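Local coordinates for putative acyl-CoA thioester hydrolase YbhC (Escherichia coli K-12, PDB 3GRH), which is a putative thioesterase of the outer membrane, a lipoprotein of the pectinesterase family that neither binds pectin nor has pectinesterase activity, at residues V87-T91 / I92-V96; A98-I101 / K102-N105; Y167-K171 / P172-M176. All blocks are in the same frame, centred on the assembly; numbering follows the deposited sequence.

Contact 1. Residues V87-T91 / I92-V96; sequences VTHTT and IQAAV
H89 lays its imidazole against the backbone of A95 in the first turn of helix 92-100. A95 CA stands 3.9 Å from the centroid of the H89 ring and only 12° off the ring normal. This is a CH-pi contact over the ring face. The A95 methyl is on the same side of the ring plane, past its CG-ND1 bond, A95 CB being 4.0 Å from H89 ND1. Farther along the ring, H89 CD2 approaches A94 O obliquely at 3.7 Å. H89 CG is anti to the carbonyl carbon (chi1 -69°), which swings the ring out of the loop toward the helix. A hydrogen bond between H89 ND1 and T88 OG1, 2.8 Å long, helps fix the rotation of the ring. With an alanine here, T88 OG1 would probably lose this side-chain partner and a gap would open over A95. T91 is the N-cap of the helix. Its OG1 accepts from A94 N at 3.2 Å, with a fairly straight N-H...O angle of 154°. The hydroxyl sits between the backbone N and the carbonyl carbon of T91, and from there it faces the start of the helix. T91 O takes a weak bond from A95 N at 3.4 Å. Backbone bonds of T88 and H89 to V78 tie the loop to strand 77-79, and T88 OG1 also bonds to V78 N. The side chains of I92 and A95 rest on V79 of that strand. I92 also meets Y117 and V121 of strand 115-123, and V96 packs on I110 of strand 108-112.

Contact 2. Residues A98-I101 / K102-N105; sequences AAII and KRTN
R103 folds its side chain back over I100 and I101 where helix 92-100 runs out. The ending resembles a Schellman motif with a water replacing one of its two bonds. R103 has positive phi, and its N donates to I100 O at 3.1 Å, closing a type I turn from I100 to R103. From CB the chain turns back, CG being roughly anti to the carbonyl carbon (chi1 -37°). R103 CG passes 3.3 Å from I101 O. A bend at chi2 (-74°) then carries CD past I100 O at 3.6 Å. NE follows, close to I101 O. The guanidinium lies with one face over the backbone, R103 CZ being 3.8 Å from I101 CA. At the tip the two nitrogens part: R103 NH1 meets I100 CG2 at 3.8 Å, and R103 NH2 meets I101 CG2 at 3.9 Å. The nearby carbonyls probably favour the positive charge. K102 leads the other way: its CG passes A98 O and its NZ bonds to Q108 OE1. A99 O takes a weak bond from K102 N and a hydrogen bond from Q108 NE2. The water donates to A99 O at 2.9 Å and accepts from T104 N at 3.0 Å.

Contact 3. Residues Y167-K171 / P172-M176; sequences YMPGK and PAWYM
W174 and P169 lie side by side, the proline ring against the indole face. P169 CD is 3.7 Å from the centroid of the six-membered ring of W174 and 7° off its normal, a CH-pi contact. P169 N lies over the same face, toward its rim, and M168 C comes within 3.2 Å of W174 CE3. At the indole edge, near the ring plane, Y167 O approaches W174 CZ3 at 3.7 Å. W174 CG is anti to the backbone N (chi1 180°), which sends the indole back over the loop. Two turns set these groups. K171 N bonds to M168 O at 2.9 Å across the first. W174 N gives K171 O a weak bond of 3.3 Å across the second. A water may join M168 O to P172 O, though it has more acceptors than protons. Farther out, Y167 CE1 touches A173 CB at 4.2 Å, and the Y167 ring stacks on Y122. K171 NZ runs away to G165 O. The whole is a pair of successive type II turns, M168 to K171 and K171 to W174, with positive phi at G170 and A173. A173 is also the N-cap, so the second turn leads straight into helix 174-181.

The three contacts follow one another along the chain and lie on the same side of its centre, their own centres about 25 to 26 Å from it. Contacts 1 and 2 hold the start and finish of helix 92-100, their centres about 14 Å apart. H89 NE2 meets A98 CB at 3.7 Å between them. Contact 3 opens helix 174-181, about 16 Å from contact 1 and 14 Å from contact 2, centre to centre. Q93 OE1 probably bonds to Y167 OH at 2.7 Å, and I101 CG2 packs on P172 CG at 3.8 Å. Strand 77-79 is an edge strand of its parallel sheet, consistent with helix 92-100 covering that end of the beta-helix, away from the predicted nucleophile D280.

Contact 1. Residues V87-T91 / I92-V96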
loop_
_atom_site.group_PDB
_atom_site.type_symbol
_atom_site.label_atom_id
_atom_site.label_comp_id
_atom_site.label_asym_id
_atom_site.label_seq_id
_atom_site.Cartn_x
_atom_site.Cartn_y
_atom_site.Cartn_z
ATOM N N VAL A 87 22.319 -15.761 -15.456
ATOM C CA VAL A 87 20.849 -15.818 -15.401
ATOM C C VAL A 87 20.432 -17.261 -15.165
ATOM O O VAL A 87 20.957 -18.188 -15.832
ATOM C CB VAL A 87 20.222 -15.288 -16.713
ATOM C CG1 VAL A 87 18.786 -15.596 -16.799
ATOM C CG2 VAL A 87 20.474 -13.783 -16.866
ATOM N N THR A 88 19.518 -17.446 -14.203
ATOM C CA THR A 88 18.932 -18.748 -13.907
ATOM C C THR A 88 17.543 -18.875 -14.555
ATOM O O THR A 88 17.145 -19.948 -14.957
ATOM C CB THR A 88 18.887 -19.046 -12.340
ATOM O OG1 THR A 88 18.121 -18.069 -11.648
ATOM C CG2 THR A 88 20.258 -19.001 -11.722
ATOM N N HIS A 89 16.805 -17.786 -14.645
ATOM C CA HIS A 89 15.407 -17.824 -15.062
ATOM C C HIS A 89 15.062 -16.620 -15.896
ATOM O O HIS A 89 15.670 -15.595 -15.718
ATOM C CB HIS A 89 14.558 -17.774 -13.812
ATOM C CG HIS A 89 14.648 -19.015 -12.997
ATOM N ND1 HIS A 89 15.586 -19.184 -12.001
ATOM C CD2 HIS A 89 13.965 -20.170 -13.081
ATOM C CE1 HIS A 89 15.473 -20.410 -11.522
ATOM N NE2 HIS A 89 14.480 -21.016 -12.132
ATOM N N THR A 90 14.095 -16.711 -16.776
ATOM C CA THR A 90 13.755 -15.578 -17.660
ATOM C C THR A 90 12.460 -14.884 -17.259
ATOM O O THR A 90 12.068 -13.859 -17.854
ATOM C CB THR A 90 13.690 -16.011 -19.108
ATOM O OG1 THR A 90 12.816 -17.133 -19.193
ATOM C CG2 THR A 90 15.120 -16.409 -19.596
ATOM N N THR A 91 11.747 -15.473 -16.325
ATOM C CA THR A 91 10.562 -14.819 -15.772
ATOM C C THR A 91 10.672 -14.831 -14.280
ATOM O O THR A 91 11.330 -15.678 -13.683
ATOM C CB THR A 91 9.202 -15.479 -16.121
ATOM O OG1 THR A 91 9.024 -16.734 -15.437
ATOM C CG2 THR A 91 9.051 -15.646 -17.565
ATOM N N ILE A 92 9.999 -13.865 -13.668
ATOM C CA ILE A 92 10.137 -13.707 -12.238
ATOM C C ILE A 92 9.352 -14.774 -11.518
ATOM O O ILE A 92 9.840 -15.392 -10.533
ATOM C CB ILE A 92 9.705 -12.327 -11.763
ATOM C CG1 ILE A 92 10.573 -11.251 -12.491
ATOM C CG2 ILE A 92 9.743 -12.272 -10.279
ATOM C CD1 ILE A 92 10.165 -9.882 -12.251
ATOM N N GLN A 93 8.197 -15.138 -12.076
ATOM C CA GLN A 93 7.417 -16.218 -11.496
ATOM C C GLN A 93 8.178 -17.515 -11.452
ATOM O O GLN A 93 8.083 -18.227 -10.458
ATOM C CB GLN A 93 6.084 -16.447 -12.204
ATOM C CG GLN A 93 5.171 -17.407 -11.525
ATOM C CD GLN A 93 4.613 -16.850 -10.267
ATOM O OE1 GLN A 93 3.868 -15.912 -10.342
ATOM N NE2 GLN A 93 4.895 -17.459 -9.151
ATOM N N ALA A 94 8.962 -17.829 -12.480
ATOM C CA ALA A 94 9.737 -19.057 -12.482
ATOM C C ALA A 94 10.769 -19.104 -11.377
ATOM O O ALA A 94 11.046 -20.193 -10.802
ATOM C CB ALA A 94 10.360 -19.233 -13.856
ATOM N N ALA A 95 11.418 -17.969 -11.108
ATOM C CA ALA A 95 12.389 -17.899 -10.045
ATOM C C ALA A 95 11.710 -17.999 -8.702
ATOM O O ALA A 95 12.235 -18.583 -7.810
ATOM C CB ALA A 95 13.193 -16.560 -10.112
ATOM N N VAL A 96 10.593 -17.316 -8.512
ATOM C CA VAL A 96 9.810 -17.453 -7.264
ATOM C C VAL A 96 9.426 -18.880 -7.016
ATOM O O VAL A 96 9.585 -19.376 -5.942
ATOM C CB VAL A 96 8.555 -16.563 -7.275
ATOM C CG1 VAL A 96 7.582 -16.909 -6.136
ATOM C CG2 VAL A 96 8.944 -15.075 -7.243
#

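Contact 2. Residues A98-I101 / K102-N105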
loop_
_atom_site.group_PDB
_atom_site.type_symbol
_atom_site.label_atom_id
_atom_site.label_comp_id
_atom_site.label_asym_id
_atom_site.label_seq_id
_atom_site.Cartn_x
_atom_site.Cartn_y
_atom_site.Cartn_z
ATOM N N ALA A 98 10.979 -21.516 -8.113
ATOM C CA ALA A 98 12.135 -22.293 -7.778
ATOM C C ALA A 98 12.544 -22.081 -6.332
ATOM O O ALA A 98 13.130 -22.987 -5.729
ATOM C CB ALA A 98 13.326 -21.957 -8.694
ATOM N N ALA A 99 12.291 -20.886 -5.816
ATOM C CA ALA A 99 12.571 -20.600 -4.421
ATOM C C ALA A 99 11.608 -21.347 -3.514
ATOM O O ALA A 99 11.982 -21.949 -2.497
ATOM C CB ALA A 99 12.471 -19.080 -4.158
ATOM N N ILE A 100 10.343 -21.302 -3.853
ATOM C CA ILE A 100 9.285 -21.897 -3.025
ATOM C C ILE A 100 9.384 -23.416 -2.938
ATOM O O ILE A 100 9.226 -23.965 -1.853
ATOM C CB ILE A 100 7.898 -21.515 -3.526
ATOM C CG1 ILE A 100 7.680 -20.034 -3.412
ATOM C CG2 ILE A 100 6.797 -22.293 -2.714
ATOM C CD1 ILE A 100 7.657 -19.496 -2.024
ATOM N N ILE A 101 9.707 -24.061 -4.033
ATOM C CA ILE A 101 9.771 -25.560 -4.044
ATOM C C ILE A 101 10.820 -26.084 -3.080
ATOM O O ILE A 101 10.786 -27.271 -2.735
ATOM C CB ILE A 101 9.870 -26.185 -5.428
ATOM C CG1 ILE A 101 11.091 -25.734 -6.207
ATOM C CG2 ILE A 101 8.574 -25.832 -6.231
ATOM C CD1 ILE A 101 11.470 -26.605 -7.461
ATOM N N LYS A 102 11.792 -25.286 -2.681
ATOM C CA LYS A 102 12.815 -25.764 -1.737
ATOM C C LYS A 102 12.279 -26.067 -0.336
ATOM O O LYS A 102 12.907 -26.789 0.425
ATOM C CB LYS A 102 13.927 -24.743 -1.612
ATOM C CG LYS A 102 14.796 -24.589 -2.828
ATOM C CD LYS A 102 15.984 -23.823 -2.379
ATOM C CE LYS A 102 16.820 -23.249 -3.495
ATOM N NZ LYS A 102 17.782 -22.280 -2.831
ATOM N N ARG A 103 11.148 -25.454 0.012
ATOM C CA ARG A 103 10.487 -25.641 1.314
ATOM C C ARG A 103 11.388 -25.337 2.461
ATOM O O ARG A 103 11.404 -26.050 3.461
ATOM C CB ARG A 103 9.883 -27.030 1.461
ATOM C CG ARG A 103 9.304 -27.533 0.204
ATOM C CD ARG A 103 8.018 -26.893 -0.178
ATOM N NE ARG A 103 7.617 -27.385 -1.503
ATOM C CZ ARG A 103 6.639 -26.882 -2.250
ATOM N NH1 ARG A 103 5.895 -25.878 -1.810
ATOM N NH2 ARG A 103 6.396 -27.403 -3.456
ATOM N N THR A 104 12.123 -24.248 2.329
ATOM C CA THR A 104 13.088 -23.874 3.348
ATOM C C THR A 104 12.635 -22.698 4.212
ATOM O O THR A 104 11.874 -21.864 3.757
ATOM C CB THR A 104 14.438 -23.463 2.732
ATOM O OG1 THR A 104 15.395 -23.215 3.791
ATOM C CG2 THR A 104 14.320 -22.285 1.823
ATOM N N ASN A 105 13.128 -22.678 5.439
ATOM C CA ASN A 105 12.893 -21.585 6.418
ATOM C C ASN A 105 13.855 -20.419 6.212
ATOM O O ASN A 105 13.624 -19.277 6.717
ATOM C CB ASN A 105 13.119 -22.092 7.864
ATOM C CG ASN A 105 12.072 -23.055 8.328
ATOM O OD1 ASN A 105 10.946 -23.076 7.826
ATOM N ND2 ASN A 105 12.432 -23.868 9.324
HETATM O O HOH W 1 11.284 -22.265 0.261
#

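Contact 3. Residues Y167-K171 / P172-M176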
loop_
_atom_site.group_PDB
_atom_site.type_symbol
_atom_site.label_atom_id
_atom_site.label_comp_id
_atom_site.label_asym_id
_atom_site.label_seq_id
_atom_site.Cartn_x
_atom_site.Cartn_y
_atom_site.Cartn_z
ATOM N N TYR A 167 0.558 -21.029 -14.613
ATOM C CA TYR A 167 -0.074 -21.497 -13.387
ATOM C C TYR A 167 -0.812 -22.766 -13.730
ATOM O O TYR A 167 -1.619 -22.835 -14.653
ATOM C CB TYR A 167 -1.053 -20.443 -12.806
ATOM C CG TYR A 167 -0.382 -19.146 -12.517
ATOM C CD1 TYR A 167 0.436 -18.989 -11.407
ATOM C CD2 TYR A 167 -0.569 -18.041 -13.344
ATOM C CE1 TYR A 167 1.098 -17.845 -11.192
ATOM C CE2 TYR A 167 0.043 -16.866 -13.105
ATOM C CZ TYR A 167 0.887 -16.739 -12.012
ATOM O OH TYR A 167 1.575 -15.583 -11.774
ATOM N N MET A 168 -0.463 -23.815 -12.990
ATOM C CA MET A 168 -1.050 -25.135 -13.126
ATOM C C MET A 168 -1.108 -25.778 -11.727
ATOM O O MET A 168 -0.353 -25.422 -10.843
ATOM C CB MET A 168 -0.177 -26.059 -13.976
ATOM C CG MET A 168 0.268 -25.537 -15.295
ATOM S SD MET A 168 0.985 -26.856 -16.255
ATOM C CE MET A 168 -0.505 -27.718 -16.870
ATOM N N PRO A 169 -2.029 -26.697 -11.500
ATOM C CA PRO A 169 -2.063 -27.394 -10.256
ATOM C C PRO A 169 -0.687 -28.000 -10.019
ATOM O O PRO A 169 -0.031 -28.523 -10.920
ATOM C CB PRO A 169 -3.101 -28.480 -10.488
ATOM C CG PRO A 169 -3.922 -27.985 -11.542
ATOM C CD PRO A 169 -3.083 -27.157 -12.411
ATOM N N GLY A 170 -0.206 -27.900 -8.830
ATOM C CA GLY A 170 1.127 -28.475 -8.623
ATOM C C GLY A 170 2.253 -27.527 -8.881
ATOM O O GLY A 170 3.416 -27.846 -8.539
ATOM N N LYS A 171 2.000 -26.347 -9.457
ATOM C CA LYS A 171 3.035 -25.340 -9.391
ATOM C C LYS A 171 2.725 -24.458 -8.191
ATOM O O LYS A 171 1.580 -24.384 -7.753
ATOM C CB LYS A 171 3.156 -24.502 -10.687
ATOM C CG LYS A 171 3.533 -25.241 -11.969
ATOM C CD LYS A 171 3.670 -24.223 -13.114
ATOM C CE LYS A 171 4.077 -24.822 -14.423
ATOM N NZ LYS A 171 4.704 -23.750 -15.320
ATOM N N PRO A 172 3.751 -23.775 -7.630
ATOM C CA PRO A 172 3.492 -22.825 -6.607
ATOM C C PRO A 172 2.517 -21.716 -7.083
ATOM O O PRO A 172 2.406 -21.321 -8.274
ATOM C CB PRO A 172 4.887 -22.194 -6.312
ATOM C CG PRO A 172 5.817 -23.318 -6.682
ATOM C CD PRO A 172 5.161 -23.910 -7.923
ATOM N N ALA A 173 1.760 -21.264 -6.138
ATOM C CA ALA A 173 0.875 -20.159 -6.337
ATOM C C ALA A 173 -0.386 -20.605 -7.008
ATOM O O ALA A 173 -1.262 -19.798 -7.314
ATOM C CB ALA A 173 1.528 -18.913 -7.130
ATOM N N TRP A 174 -0.545 -21.903 -7.257
ATOM C CA TRP A 174 -1.844 -22.367 -7.770
ATOM C C TRP A 174 -3.033 -21.907 -6.955
ATOM O O TRP A 174 -4.050 -21.524 -7.533
ATOM C CB TRP A 174 -1.880 -23.897 -7.845
ATOM C CG TRP A 174 -3.204 -24.400 -8.360
ATOM C CD1 TRP A 174 -4.133 -25.034 -7.680
ATOM C CD2 TRP A 174 -3.733 -24.168 -9.672
ATOM N NE1 TRP A 174 -5.218 -25.303 -8.489
ATOM C CE2 TRP A 174 -4.997 -24.753 -9.722
ATOM C CE3 TRP A 174 -3.250 -23.517 -10.805
ATOM C CZ2 TRP A 174 -5.786 -24.718 -10.865
ATOM C CZ3 TRP A 174 -4.027 -23.511 -11.953
ATOM C CH2 TRP A 174 -5.270 -24.074 -11.962
ATOM N N TYR A 175 -2.938 -22.015 -5.628
ATOM C CA TYR A 175 -4.087 -21.695 -4.806
ATOM C C TYR A 175 -4.519 -20.243 -5.036
ATOM O O TYR A 175 -5.713 -19.907 -4.932
ATOM C CB TYR A 175 -3.813 -22.010 -3.351
ATOM C CG TYR A 175 -2.968 -21.018 -2.624
ATOM C CD1 TYR A 175 -3.550 -19.993 -1.903
ATOM C CD2 TYR A 175 -1.599 -21.169 -2.564
ATOM C CE1 TYR A 175 -2.766 -19.054 -1.268
ATOM C CE2 TYR A 175 -0.786 -20.255 -1.868
ATOM C CZ TYR A 175 -1.368 -19.200 -1.209
ATOM O OH TYR A 175 -0.559 -18.302 -0.554
ATOM N N MET A 176 -3.535 -19.371 -5.281
ATOM C CA MET A 176 -3.770 -17.926 -5.551
ATOM C C MET A 176 -4.493 -17.741 -6.892
ATOM O O MET A 176 -5.574 -17.135 -6.974
ATOM C CB MET A 176 -2.447 -17.173 -5.539
ATOM C CG MET A 176 -1.847 -17.144 -4.157
ATOM S SD MET A 176 -0.163 -16.528 -4.013
ATOM C CE MET A 176 -0.450 -14.777 -4.220
HETATM O O HOH W 2 0.431 -22.541 -10.170
#